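PDB 4QQS: glycoside hydrolase family 43, which has alpha-L-arabinofuranosidase activity, cleaving O-glycosidic bonds, and probably takes part in the breakdown of xylan. Local coordinates for residues T6-G11 / D284-I289; G38-E43 / K53-D58; F198-E203 / N257-S262. One frame throughout, in Å; residues are numbered along the deposited sequence.

Contact 1. Residues T6-G11 / D284-I289; sequences TNPVGG and DRTVNI
Asn7 turns its amide onto the backbone of Ile289 and engages both of its polar atoms. OD1 accepts Ile289 N at 2.9 Å, with the donor tilted 29° from the carbonyl plane. In return ND2 donates a hydrogen bond to Ile289 O at 2.8 Å, and this acceptor lies almost exactly in the amide plane. Donating and accepting at once, the amide is fixed in its rotation, and ND2 also reaches Thr305 O. A chi1 of -78° sets CG beside the backbone N and turns the amide toward strand 285-295, where OD1 and ND2 pair with N and O of Ile289 much as a backbone edge would. A water lies in the same seam, 2.7 Å from Val9 O, with Thr286 OG1 and Val287 O also placed to accept from it; two protons cannot serve all three at once. Thr286 OG1 itself is bound to Ile12 O.

Around these bonds the packing is close. Pro8, after a cis peptide, sets its ring against the strand, Pro8 CB sitting 3.2 Å from Val287 O and Pro8 CG 3.7 Å from Thr286 CG2. The Asn288 amide stands steeply to that of Asn7, planes 76° apart, with its OD1 at 3.4 Å from Pro8 CA and its ND2 bound to Thr274 OG1 and Tyr272 O. Farther along, Val9 CG2 meets Ile289 CG2 at 3.9 Å, the two side chains crossing nearly at right angles.

The loop before strand 16-23 thus lies along strand 285-295 in the last blade of the five-bladed propeller, while Thr286 and Asn288 bind the backbone of strand 268-275.

Contact 2. Residues G38-E43 / K53-D58; sequences GFKVWE and KGLALD
Phe39 and Leu57 form an antiparallel hydrogen-bonded pair, with Phe39 N donating to Leu57 O at 2.9 Å in the carbonyl plane. The return is shared: Phe39 O takes two weak bonds, from Leu57 N and from Ala56 N, the latter distinctly bent. Beyond it Val41 N points almost straight down the C=O of Gly54, and Lys53 N reaches Val41 O at 2.8 Å. At the far end Lys53 NZ makes a salt bridge with Glu43 OE1 at 2.7 Å, coming from above the carboxylate plane, 62° out of it. A bend in the lysine at chi2 (-125°) carries its ammonium over to the glutamate.

Ala56 and Leu57 both facing Phe39 make a classic beta bulge, which shifts the register by one within the hairpin of strands 38-44 and 51-58, the last two strands of a four-stranded propeller blade. At the bulge Ala56 CB lies 3.7 Å from Val41 CG1. Leu57 runs alongside the Phe39 ring, its CB at the ring edge in plane and its CD1 4.0 Å from Phe39 CD2. Gly38 lets the strands close in here, its CA 3.2 Å from Leu57 O; a CB would collide with that oxygen.

Outside the pair, Met85 and Tyr87 of strand 82-90 touch both Phe39 and Leu57, the Tyr87 ring meeting that of Phe39 at about 60°. Arg26 NH2 forms a salt bridge with Glu43 OE2, so the carboxylate is held at both oxygens, and Tyr30 of strand 26-32 packs against Val41 and Ala56.

Contact 3. Residues F198-E203 / N257-S262; sequences FVIKHE and NSVTVS
The Phe198 ring lies flat against the backbone of Ser258 and Val259, which cover one of its faces. Ser258 CA sits 4.0 Å from the ring centroid and 27° off its normal, a CH-pi contact, while Val259 N stands 3.5 Å above the plane, offset toward the rim. At the ring edge, in plane, comes Ile200 CG2 from Phe198's own strand. The aromatic rim also reaches side chains: CE2 lies 3.6 Å from Ser258 CB and CE1 3.7 Å from Val259 CB. A first torsion of -168° carries the ring away from its own backbone N and across to the facing strand, and Phe198 CB comes within 3.6 Å of Asn257 O. Ile200 adds its CG2, 4.1 Å from Val259 CB and crossing that valine at about a right angle.

No hydrogen bond joins the two segments. Strands 191-202 and 257-261 belong to different sheets of the five-bladed propeller, their segments 7.3 Å apart at closest approach and inclined at 33°, so between these segments the blades meet by van der Waals and CH-pi packing. Replacing Phe198 by an alanine would probably open a gap over the Ser258-Val259 backbone and leave Val259 without its main partner on this strand.

Ser258 OG is bound to Pro18 O and Val20 N of strand 16-23, which ties strand 257-261 to the first blade, and Tyr19 of that strand touches both Phe198 and Ser258. His128 meets the Phe198 ring obliquely, while Met209 of strand 205-212 packs against Asn257 and Val259.

Contacts 2 and 3 both fall inside the long chain loop that contact 1 closes, and follow one another along it. No two contacts touch: nearest atoms are about 6 Å apart between contacts 1 and 2, 7 Å between 1 and 3 and 11 Å between 2 and 3. Contacts 1 and 3 share the last sheet, through strands 285-295 and 257-261. All three lie within about 9 Å of Asp17, the predicted proton acceptor, whose side chain is about 7 Å from that of Phe39 and about 9 Å from those of Val287 and Ser258. Contact 3 lies nearest the sodium ion, which Glu75 and His256 bind and which is about 5 Å from the Phe198 side chain.

Contact 1. Residues T6-G11 / D284-I289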
loop_
_atom_site.group_PDB
_atom_site.type_symbol
_atom_site.label_atom_id
_atom_site.label_comp_id
_atom_site.label_asym_id
_atom_site.label_seq_id
_atom_site.Cartn_x
_atom_site.Cartn_y
_atom_site.Cartn_z
ATOM N N THR A 6 -4.335 19.228 -9.569
ATOM C CA THR A 6 -4.800 19.626 -8.246
ATOM C C THR A 6 -5.369 18.390 -7.582
ATOM O O THR A 6 -6.265 17.751 -8.130
ATOM C CB THR A 6 -5.890 20.720 -8.320
ATOM O OG1 THR A 6 -5.381 21.870 -9.006
ATOM C CG2 THR A 6 -6.341 21.149 -6.937
ATOM N N ASN A 7 -4.843 18.050 -6.412
ATOM C CA ASN A 7 -5.390 16.951 -5.644
ATOM C C ASN A 7 -6.779 17.296 -5.139
ATOM O O ASN A 7 -7.085 18.466 -4.926
ATOM C CB ASN A 7 -4.498 16.646 -4.441
ATOM C CG ASN A 7 -3.267 15.864 -4.807
ATOM O OD1 ASN A 7 -3.325 14.921 -5.605
ATOM N ND2 ASN A 7 -2.145 16.222 -4.197
ATOM N N PRO A 8 -7.616 16.281 -4.914
ATOM C CA PRO A 8 -7.371 14.864 -5.206
ATOM C C PRO A 8 -7.484 14.566 -6.706
ATOM O O PRO A 8 -8.447 14.974 -7.330
ATOM C CB PRO A 8 -8.500 14.152 -4.443
ATOM C CG PRO A 8 -8.982 15.150 -3.441
ATOM C CD PRO A 8 -8.847 16.464 -4.127
ATOM N N VAL A 9 -6.528 13.849 -7.284
ATOM C CA VAL A 9 -6.513 13.613 -8.722
ATOM C C VAL A 9 -7.476 12.505 -9.130
ATOM O O VAL A 9 -7.515 11.439 -8.505
ATOM C CB VAL A 9 -5.099 13.310 -9.269
ATOM C CG1 VAL A 9 -4.214 14.531 -9.151
ATOM C CG2 VAL A 9 -4.481 12.104 -8.585
ATOM N N GLY A 10 -8.261 12.768 -10.167
ATOM C CA GLY A 10 -9.143 11.768 -10.729
ATOM C C GLY A 10 -10.538 11.745 -10.143
ATOM O O GLY A 10 -11.421 11.068 -10.681
ATOM N N GLY A 11 -10.740 12.434 -9.022
ATOM C CA GLY A 11 -12.034 12.453 -8.376
ATOM C C GLY A 11 -12.506 11.077 -7.955
ATOM O O GLY A 11 -13.701 10.783 -7.984
ATOM N N ASP A 284 -14.387 6.380 3.584
ATOM C CA ASP A 284 -14.480 7.017 2.279
ATOM C C ASP A 284 -13.249 7.889 2.082
ATOM O O ASP A 284 -13.153 8.976 2.659
ATOM C CB ASP A 284 -15.748 7.858 2.178
ATOM C CG ASP A 284 -15.968 8.432 0.784
ATOM O OD1 ASP A 284 -15.027 8.451 -0.025
ATOM O OD2 ASP A 284 -17.090 8.906 0.502
ATOM N N ARG A 285 -12.292 7.385 1.307
ATOM C CA ARG A 285 -11.067 8.117 1.017
ATOM C C ARG A 285 -10.936 8.346 -0.488
ATOM O O ARG A 285 -11.696 7.798 -1.295
ATOM C CB ARG A 285 -9.858 7.412 1.621
ATOM C CG ARG A 285 -9.917 7.498 3.156
ATOM C CD ARG A 285 -9.504 6.290 3.902
ATOM N NE ARG A 285 -10.137 5.053 3.467
ATOM C CZ ARG A 285 -9.633 3.891 3.821
ATOM N NH1 ARG A 285 -8.566 3.878 4.602
ATOM N NH2 ARG A 285 -10.166 2.762 3.408
ATOM N N THR A 286 -9.973 9.187 -0.840
ATOM C CA THR A 286 -9.793 9.664 -2.192
ATOM C C THR A 286 -8.298 9.686 -2.529
ATOM O O THR A 286 -7.457 9.702 -1.640
ATOM C CB THR A 286 -10.476 11.036 -2.365
ATOM O OG1 THR A 286 -10.510 11.415 -3.743
ATOM C CG2 THR A 286 -9.778 12.101 -1.564
ATOM N N VAL A 287 -7.979 9.646 -3.816
ATOM C CA VAL A 287 -6.630 9.469 -4.316
ATOM C C VAL A 287 -5.914 10.800 -4.529
ATOM O O VAL A 287 -6.502 11.759 -5.044
ATOM C CB VAL A 287 -6.679 8.691 -5.655
ATOM C CG1 VAL A 287 -5.292 8.514 -6.240
ATOM C CG2 VAL A 287 -7.342 7.329 -5.472
ATOM N N ASN A 288 -4.632 10.833 -4.167
ATOM C CA ASN A 288 -3.775 12.012 -4.277
ATOM C C ASN A 288 -2.398 11.595 -4.737
ATOM O O ASN A 288 -1.976 10.457 -4.505
ATOM C CB ASN A 288 -3.605 12.702 -2.929
ATOM C CG ASN A 288 -4.917 13.035 -2.280
ATOM O OD1 ASN A 288 -5.494 14.093 -2.514
ATOM N ND2 ASN A 288 -5.439 12.102 -1.517
ATOM N N ILE A 289 -1.679 12.528 -5.357
ATOM C CA ILE A 289 -0.273 12.331 -5.685
ATOM C C ILE A 289 0.538 13.525 -5.216
ATOM O O ILE A 289 0.028 14.650 -5.128
ATOM C CB ILE A 289 -0.039 12.096 -7.201
ATOM C CG1 ILE A 289 -0.318 13.360 -8.021
ATOM C CG2 ILE A 289 -0.872 10.900 -7.684
ATOM C CD1 ILE A 289 -0.056 13.179 -9.493
HETATM O O HOH W 1 -9.157 11.235 -6.363
#

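Contact 2. Residues G38-E43 / K53-D58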
loop_
_atom_site.group_PDB
_atom_site.type_symbol
_atom_site.label_atom_id
_atom_site.label_comp_id
_atom_site.label_asym_id
_atom_site.label_seq_id
_atom_site.Cartn_x
_atom_site.Cartn_y
_atom_site.Cartn_z
ATOM N N GLY A 38 -14.166 -7.507 -4.587
ATOM C CA GLY A 38 -12.946 -7.482 -5.367
ATOM C C GLY A 38 -12.393 -6.080 -5.494
ATOM O O GLY A 38 -12.624 -5.226 -4.641
ATOM N N PHE A 39 -11.642 -5.847 -6.564
ATOM C CA PHE A 39 -10.880 -4.618 -6.712
ATOM C C PHE A 39 -11.048 -4.003 -8.073
ATOM O O PHE A 39 -10.796 -4.649 -9.093
ATOM C CB PHE A 39 -9.390 -4.871 -6.436
ATOM C CG PHE A 39 -9.162 -5.550 -5.123
ATOM C CD1 PHE A 39 -9.288 -4.838 -3.944
ATOM C CD2 PHE A 39 -8.879 -6.901 -5.064
ATOM C CE1 PHE A 39 -9.147 -5.467 -2.730
ATOM C CE2 PHE A 39 -8.742 -7.548 -3.851
ATOM C CZ PHE A 39 -8.873 -6.828 -2.681
ATOM N N LYS A 40 -11.430 -2.732 -8.060
ATOM C CA LYS A 40 -11.451 -1.909 -9.250
ATOM C C LYS A 40 -10.045 -1.512 -9.671
ATOM O O LYS A 40 -9.112 -1.440 -8.864
ATOM C CB LYS A 40 -12.276 -0.648 -8.994
ATOM C CG LYS A 40 -13.762 -0.917 -8.840
ATOM C CD LYS A 40 -14.545 0.316 -8.448
ATOM C CE LYS A 40 -16.040 0.062 -8.563
ATOM N NZ LYS A 40 -16.862 1.150 -7.981
ATOM N N VAL A 41 -9.926 -1.241 -10.963
ATOM C CA VAL A 41 -8.724 -0.697 -11.575
ATOM C C VAL A 41 -9.095 0.544 -12.387
ATOM O O VAL A 41 -10.136 0.578 -13.043
ATOM C CB VAL A 41 -7.982 -1.754 -12.435
ATOM C CG1 VAL A 41 -8.869 -2.302 -13.548
ATOM C CG2 VAL A 41 -6.664 -1.204 -12.970
ATOM N N TRP A 42 -8.238 1.560 -12.293
ATOM C CA TRP A 42 -8.338 2.777 -13.079
ATOM C C TRP A 42 -7.048 2.913 -13.885
ATOM O O TRP A 42 -5.973 2.487 -13.446
ATOM C CB TRP A 42 -8.495 4.009 -12.190
ATOM C CG TRP A 42 -9.723 4.086 -11.330
ATOM C CD1 TRP A 42 -10.806 4.887 -11.548
ATOM C CD2 TRP A 42 -9.997 3.378 -10.105
ATOM N NE1 TRP A 42 -11.724 4.733 -10.542
ATOM C CE2 TRP A 42 -11.257 3.816 -9.644
ATOM C CE3 TRP A 42 -9.292 2.441 -9.339
ATOM C CZ2 TRP A 42 -11.834 3.342 -8.471
ATOM C CZ3 TRP A 42 -9.873 1.981 -8.167
ATOM C CH2 TRP A 42 -11.124 2.431 -7.749
ATOM N N GLU A 43 -7.151 3.537 -15.052
ATOM C CA GLU A 43 -6.005 3.724 -15.923
ATOM C C GLU A 43 -5.755 5.209 -16.181
ATOM O O GLU A 43 -6.701 6.006 -16.266
ATOM C CB GLU A 43 -6.234 2.996 -17.246
ATOM C CG GLU A 43 -5.014 2.968 -18.142
ATOM C CD GLU A 43 -5.274 2.316 -19.483
ATOM O OE1 GLU A 43 -5.942 1.269 -19.516
ATOM O OE2 GLU A 43 -4.802 2.855 -20.505
ATOM N N LYS A 53 -11.902 1.309 -15.118
ATOM C CA LYS A 53 -11.884 0.204 -16.074
ATOM C C LYS A 53 -12.402 -1.120 -15.512
ATOM O O LYS A 53 -12.081 -2.181 -16.044
ATOM C CB LYS A 53 -10.477 0.004 -16.646
ATOM C CG LYS A 53 -9.913 1.234 -17.355
ATOM C CD LYS A 53 -9.488 0.920 -18.789
ATOM C CE LYS A 53 -9.159 2.166 -19.593
ATOM N NZ LYS A 53 -8.281 1.873 -20.772
ATOM N N GLY A 54 -13.214 -1.055 -14.463
ATOM C CA GLY A 54 -13.913 -2.227 -13.965
ATOM C C GLY A 54 -13.155 -3.010 -12.913
ATOM O O GLY A 54 -12.165 -2.540 -12.353
ATOM N N LEU A 55 -13.635 -4.218 -12.627
ATOM C CA LEU A 55 -12.997 -5.067 -11.623
ATOM C C LEU A 55 -11.843 -5.850 -12.234
ATOM O O LEU A 55 -12.046 -6.759 -13.040
ATOM C CB LEU A 55 -13.995 -6.039 -10.983
ATOM C CG LEU A 55 -15.111 -5.438 -10.127
ATOM C CD1 LEU A 55 -16.042 -6.535 -9.624
ATOM C CD2 LEU A 55 -14.567 -4.639 -8.962
ATOM N N ALA A 56 -10.631 -5.519 -11.813
ATOM C CA ALA A 56 -9.452 -6.288 -12.200
ATOM C C ALA A 56 -9.455 -7.674 -11.568
ATOM O O ALA A 56 -9.058 -8.649 -12.198
ATOM C CB ALA A 56 -8.196 -5.542 -11.790
ATOM N N LEU A 57 -9.882 -7.740 -10.312
ATOM C CA LEU A 57 -10.052 -8.990 -9.578
ATOM C C LEU A 57 -11.491 -8.996 -9.074
ATOM O O LEU A 57 -11.930 -8.071 -8.390
ATOM C CB LEU A 57 -9.047 -9.056 -8.417
ATOM C CG LEU A 57 -8.939 -10.159 -7.362
ATOM C CD1 LEU A 57 -10.202 -10.334 -6.542
ATOM C CD2 LEU A 57 -8.523 -11.452 -7.992
ATOM N N ASP A 58 -12.221 -10.033 -9.455
ATOM C CA ASP A 58 -13.594 -10.223 -9.046
ATOM C C ASP A 58 -13.654 -11.594 -8.404
ATOM O O ASP A 58 -13.422 -12.594 -9.072
ATOM C CB ASP A 58 -14.500 -10.150 -10.283
ATOM C CG ASP A 58 -15.981 -10.196 -9.947
ATOM O OD1 ASP A 58 -16.322 -10.347 -8.754
ATOM O OD2 ASP A 58 -16.809 -10.099 -10.887
#

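Contact 3. Residues F198-E203 / N257-S262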
loop_
_atom_site.group_PDB
_atom_site.type_symbol
_atom_site.label_atom_id
_atom_site.label_comp_id
_atom_site.label_asym_id
_atom_site.label_seq_id
_atom_site.Cartn_x
_atom_site.Cartn_y
_atom_site.Cartn_z
ATOM N N PHE A 198 5.479 -0.112 1.961
ATOM C CA PHE A 198 5.884 -0.005 0.564
ATOM C C PHE A 198 7.386 0.274 0.559
ATOM O O PHE A 198 7.815 1.209 1.209
ATOM C CB PHE A 198 5.127 1.120 -0.169
ATOM C CG PHE A 198 5.318 1.069 -1.663
ATOM C CD1 PHE A 198 6.495 1.490 -2.244
ATOM C CD2 PHE A 198 4.340 0.517 -2.491
ATOM C CE1 PHE A 198 6.689 1.391 -3.615
ATOM C CE2 PHE A 198 4.541 0.440 -3.862
ATOM C CZ PHE A 198 5.710 0.861 -4.403
ATOM N N VAL A 199 8.166 -0.529 -0.158
ATOM C CA VAL A 199 9.625 -0.443 -0.106
ATOM C C VAL A 199 10.214 0.061 -1.425
ATOM O O VAL A 199 9.863 -0.418 -2.506
ATOM C CB VAL A 199 10.228 -1.817 0.269
ATOM C CG1 VAL A 199 11.764 -1.804 0.211
ATOM C CG2 VAL A 199 9.749 -2.216 1.664
ATOM N N ILE A 200 11.125 1.025 -1.320
ATOM C CA ILE A 200 11.934 1.492 -2.447
ATOM C C ILE A 200 13.406 1.416 -2.060
ATOM O O ILE A 200 13.770 1.414 -0.890
ATOM C CB ILE A 200 11.534 2.920 -2.917
ATOM C CG1 ILE A 200 11.735 3.953 -1.803
ATOM C CG2 ILE A 200 10.102 2.904 -3.435
ATOM C CD1 ILE A 200 11.366 5.379 -2.207
ATOM N N LYS A 201 14.253 1.363 -3.075
ATOM C CA LYS A 201 15.694 1.280 -2.881
ATOM C C LYS A 201 16.330 2.549 -3.426
ATOM O O LYS A 201 15.918 3.065 -4.468
ATOM C CB LYS A 201 16.251 0.037 -3.594
ATOM C CG LYS A 201 17.680 -0.330 -3.213
ATOM C CD LYS A 201 18.120 -1.607 -3.907
ATOM C CE LYS A 201 19.456 -2.116 -3.407
ATOM N NZ LYS A 201 19.804 -3.417 -4.033
ATOM N N HIS A 202 17.322 3.065 -2.719
ATOM C CA HIS A 202 18.000 4.279 -3.132
ATOM C C HIS A 202 19.425 4.242 -2.607
ATOM O O HIS A 202 19.645 4.082 -1.408
ATOM C CB HIS A 202 17.262 5.502 -2.590
ATOM C CG HIS A 202 17.851 6.805 -3.032
ATOM N ND1 HIS A 202 18.634 7.589 -2.211
ATOM C CD2 HIS A 202 17.778 7.457 -4.216
ATOM C CE1 HIS A 202 19.018 8.667 -2.872
ATOM N NE2 HIS A 202 18.510 8.613 -4.089
ATOM N N GLU A 203 20.379 4.362 -3.526
ATOM C CA GLU A 203 21.801 4.426 -3.190
ATOM C C GLU A 203 22.207 3.286 -2.252
ATOM O O GLU A 203 22.931 3.479 -1.275
ATOM C CB GLU A 203 22.167 5.807 -2.618
ATOM C CG GLU A 203 22.031 6.939 -3.647
ATOM C CD GLU A 203 22.437 8.323 -3.128
ATOM O OE1 GLU A 203 22.925 8.437 -1.981
ATOM O OE2 GLU A 203 22.260 9.311 -3.878
ATOM N N ASN A 257 0.258 4.369 1.178
ATOM C CA ASN A 257 0.742 4.845 -0.090
ATOM C C ASN A 257 1.435 3.791 -0.947
ATOM O O ASN A 257 1.885 2.734 -0.489
ATOM C CB ASN A 257 1.709 5.998 0.121
ATOM C CG ASN A 257 3.051 5.538 0.651
ATOM O OD1 ASN A 257 3.216 5.282 1.844
ATOM N ND2 ASN A 257 4.023 5.402 -0.256
ATOM N N SER A 258 1.549 4.136 -2.224
ATOM C CA SER A 258 2.491 3.500 -3.129
ATOM C C SER A 258 3.405 4.577 -3.716
ATOM O O SER A 258 3.292 5.758 -3.361
ATOM C CB SER A 258 1.747 2.708 -4.202
ATOM O OG SER A 258 0.841 3.520 -4.931
ATOM N N VAL A 259 4.364 4.152 -4.535
ATOM C CA VAL A 259 5.319 5.052 -5.171
ATOM C C VAL A 259 5.441 4.650 -6.642
ATOM O O VAL A 259 5.506 3.463 -6.950
ATOM C CB VAL A 259 6.710 4.958 -4.515
ATOM C CG1 VAL A 259 7.688 5.911 -5.190
ATOM C CG2 VAL A 259 6.627 5.257 -3.029
ATOM N N THR A 260 5.474 5.637 -7.529
ATOM C CA THR A 260 5.702 5.385 -8.942
ATOM C C THR A 260 6.554 6.533 -9.495
ATOM O O THR A 260 7.022 7.394 -8.741
ATOM C CB THR A 260 4.356 5.198 -9.674
ATOM O OG1 THR A 260 4.578 4.748 -11.010
ATOM C CG2 THR A 260 3.552 6.474 -9.685
ATOM N N VAL A 261 6.795 6.510 -10.795
ATOM C CA VAL A 261 7.636 7.491 -11.454
ATOM C C VAL A 261 6.812 8.240 -12.490
ATOM O O VAL A 261 5.817 7.723 -12.994
ATOM C CB VAL A 261 8.862 6.799 -12.092
ATOM C CG1 VAL A 261 8.463 5.955 -13.289
ATOM C CG2 VAL A 261 9.921 7.787 -12.451
ATOM N N SER A 262 7.234 9.462 -12.800
ATOM C CA SER A 262 6.546 10.309 -13.770
ATOM C C SER A 262 6.649 9.724 -15.181
ATOM O O SER A 262 7.435 8.820 -15.431
ATOM C CB SER A 262 7.160 11.713 -13.756
ATOM O OG SER A 262 8.524 11.660 -14.138
#